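Local coordinates for tailspike protein (Acinetobacter phage vB_ApiP_P1, PDB 6E1R) that probably binds and hydrolyses the capsular polysaccharide of its Acinetobacter host as a trimeric phage tailspike, here the beta-helix-bearing part that follows the missing N-terminal region, at residues K72-G77 with L107-V112. Numbering follows the deposited sequence.
Sequences KQFSAG and LKRKLV
Phe74 and Arg109 bridge two backbones that stay well apart: the closest alpha carbons, Gly77 CA and Arg109 CA, are 10.1 Å from each other. The link is a cation-pi stack. Arg109 CZ sits 3.9 Å from the Phe74 ring centroid, 29° off the ring normal, and the guanidinium and ring planes differ by 17°, which makes the overlap nearly flat. Arg109 NH1 lies over the middle of the ring, and Arg109 NH2 is 3.4 Å from Phe74 CD1. A bend at chi3 (-57°) turns the Arg109 chain so that its flat end faces the ring. Part of the opposite ring face is covered by the aliphatic chain of Lys72, whose CD lies near the rim; its ammonium is salt-bridged to Asp49. At the guanidinium edge, in plane, Gly77 O stands 3.4 Å from Arg109 NH2. Lys108, just before the arginine, closes helix 94-106 in a Schellman motif and makes a cation-pi contact with Phe140 of a second subunit. The stack thus ties the loop after strand 70-72, which belongs to the sheet at the start of this fragment, to the helix-to-strand turn at the start of the right-handed parallel beta-helix, the fold characteristic of phage tailspikes.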
loop_
_atom_site.group_PDB
_atom_site.type_symbol
_atom_site.label_atom_id
_atom_site.label_comp_id
_atom_site.label_asym_id
_atom_site.label_seq_id
_atom_site.Cartn_x
_atom_site.Cartn_y
_atom_site.Cartn_z
ATOM N N LYS A 72 21.212 -42.645 -13.223
ATOM C CA LYS A 72 19.830 -42.326 -12.893
ATOM C C LYS A 72 19.112 -41.771 -14.116
ATOM O O LYS A 72 19.626 -40.884 -14.803
ATOM C CB LYS A 72 19.799 -41.316 -11.745
ATOM C CG LYS A 72 18.441 -41.118 -11.102
ATOM C CD LYS A 72 18.521 -40.084 -9.989
ATOM C CE LYS A 72 17.206 -39.970 -9.236
ATOM N NZ LYS A 72 16.788 -41.275 -8.653
ATOM N N GLN A 73 17.924 -42.305 -14.394
ATOM C CA GLN A 73 17.172 -41.930 -15.586
ATOM C C GLN A 73 16.147 -40.829 -15.339
ATOM O O GLN A 73 15.598 -40.297 -16.310
ATOM C CB GLN A 73 16.465 -43.157 -16.172
ATOM C CG GLN A 73 17.414 -44.230 -16.684
ATOM C CD GLN A 73 18.308 -43.735 -17.804
ATOM O OE1 GLN A 73 17.869 -43.586 -18.945
ATOM N NE2 GLN A 73 19.571 -43.476 -17.484
ATOM N N PHE A 74 15.875 -40.481 -14.081
ATOM C CA PHE A 74 14.918 -39.433 -13.723
ATOM C C PHE A 74 13.563 -39.679 -14.386
ATOM O O PHE A 74 13.048 -38.860 -15.149
ATOM C CB PHE A 74 15.463 -38.046 -14.078
ATOM C CG PHE A 74 16.570 -37.577 -13.175
ATOM C CD1 PHE A 74 16.282 -36.931 -11.983
ATOM C CD2 PHE A 74 17.897 -37.772 -13.521
ATOM C CE1 PHE A 74 17.296 -36.494 -11.150
ATOM C CE2 PHE A 74 18.916 -37.336 -12.693
ATOM C CZ PHE A 74 18.615 -36.697 -11.506
ATOM N N SER A 75 12.989 -40.845 -14.076
ATOM C CA SER A 75 11.683 -41.196 -14.626
ATOM C C SER A 75 10.601 -40.241 -14.139
ATOM O O SER A 75 9.673 -39.908 -14.886
ATOM C CB SER A 75 11.333 -42.639 -14.265
ATOM O OG SER A 75 12.244 -43.544 -14.864
ATOM N N ALA A 76 10.701 -39.789 -12.891
ATOM C CA ALA A 76 9.765 -38.805 -12.366
ATOM C C ALA A 76 10.115 -37.381 -12.775
ATOM O O ALA A 76 9.273 -36.488 -12.634
ATOM C CB ALA A 76 9.700 -38.899 -10.840
ATOM N N GLY A 77 11.329 -37.147 -13.269
ATOM C CA GLY A 77 11.725 -35.813 -13.673
ATOM C C GLY A 77 11.994 -34.875 -12.521
ATOM O O GLY A 77 12.024 -33.659 -12.717
ATOM N N LEU A 107 23.707 -29.437 -10.188
ATOM C CA LEU A 107 22.954 -29.860 -11.359
ATOM C C LEU A 107 21.999 -28.788 -11.863
ATOM O O LEU A 107 21.377 -28.981 -12.915
ATOM C CB LEU A 107 22.164 -31.136 -11.042
ATOM C CG LEU A 107 22.933 -32.458 -11.112
ATOM C CD1 LEU A 107 22.022 -33.620 -10.760
ATOM C CD2 LEU A 107 23.554 -32.655 -12.485
ATOM N N LYS A 108 21.873 -27.671 -11.139
ATOM C CA LYS A 108 20.997 -26.561 -11.513
ATOM C C LYS A 108 19.556 -27.040 -11.691
ATOM O O LYS A 108 18.931 -26.835 -12.733
ATOM C CB LYS A 108 21.497 -25.862 -12.781
ATOM C CG LYS A 108 22.847 -25.174 -12.653
ATOM C CD LYS A 108 23.196 -24.446 -13.945
ATOM C CE LYS A 108 24.677 -24.112 -14.030
ATOM N NZ LYS A 108 25.257 -23.745 -12.715
ATOM N N ARG A 109 19.028 -27.686 -10.655
ATOM C CA ARG A 109 17.659 -28.175 -10.693
ATOM C C ARG A 109 17.085 -28.162 -9.286
ATOM O O ARG A 109 17.819 -28.190 -8.295
ATOM C CB ARG A 109 17.584 -29.581 -11.301
ATOM C CG ARG A 109 18.305 -30.653 -10.501
ATOM C CD ARG A 109 18.326 -31.973 -11.257
ATOM N NE ARG A 109 16.982 -32.436 -11.594
ATOM C CZ ARG A 109 16.720 -33.365 -12.508
ATOM N NH1 ARG A 109 17.711 -33.930 -13.184
ATOM N NH2 ARG A 109 15.467 -33.726 -12.750
ATOM N N LYS A 110 15.757 -28.113 -9.211
ATOM C CA LYS A 110 15.090 -27.984 -7.925
ATOM C C LYS A 110 15.203 -29.274 -7.119
ATOM O O LYS A 110 15.330 -30.372 -7.667
ATOM C CB LYS A 110 13.618 -27.611 -8.109
ATOM C CG LYS A 110 12.733 -28.719 -8.650
ATOM C CD LYS A 110 11.294 -28.237 -8.752
ATOM C CE LYS A 110 10.337 -29.367 -9.084
ATOM N NZ LYS A 110 8.924 -28.896 -9.076
ATOM N N LEU A 111 15.159 -29.124 -5.801
ATOM C CA LEU A 111 15.190 -30.239 -4.869
ATOM C C LEU A 111 13.831 -30.370 -4.193
ATOM O O LEU A 111 13.202 -29.366 -3.846
ATOM C CB LEU A 111 16.284 -30.044 -3.817
ATOM C CG LEU A 111 16.408 -31.125 -2.743
ATOM C CD1 LEU A 111 16.759 -32.470 -3.361
ATOM C CD2 LEU A 111 17.434 -30.716 -1.700
ATOM N N VAL A 112 13.378 -31.607 -4.018
ATOM C CA VAL A 112 12.068 -31.892 -3.445
ATOM C C VAL A 112 12.259 -32.782 -2.228
ATOM O O VAL A 112 12.923 -33.822 -2.309
ATOM C CB VAL A 112 11.135 -32.565 -4.469
ATOM C CG1 VAL A 112 9.845 -33.012 -3.798
ATOM C CG2 VAL A 112 10.843 -31.619 -5.623
#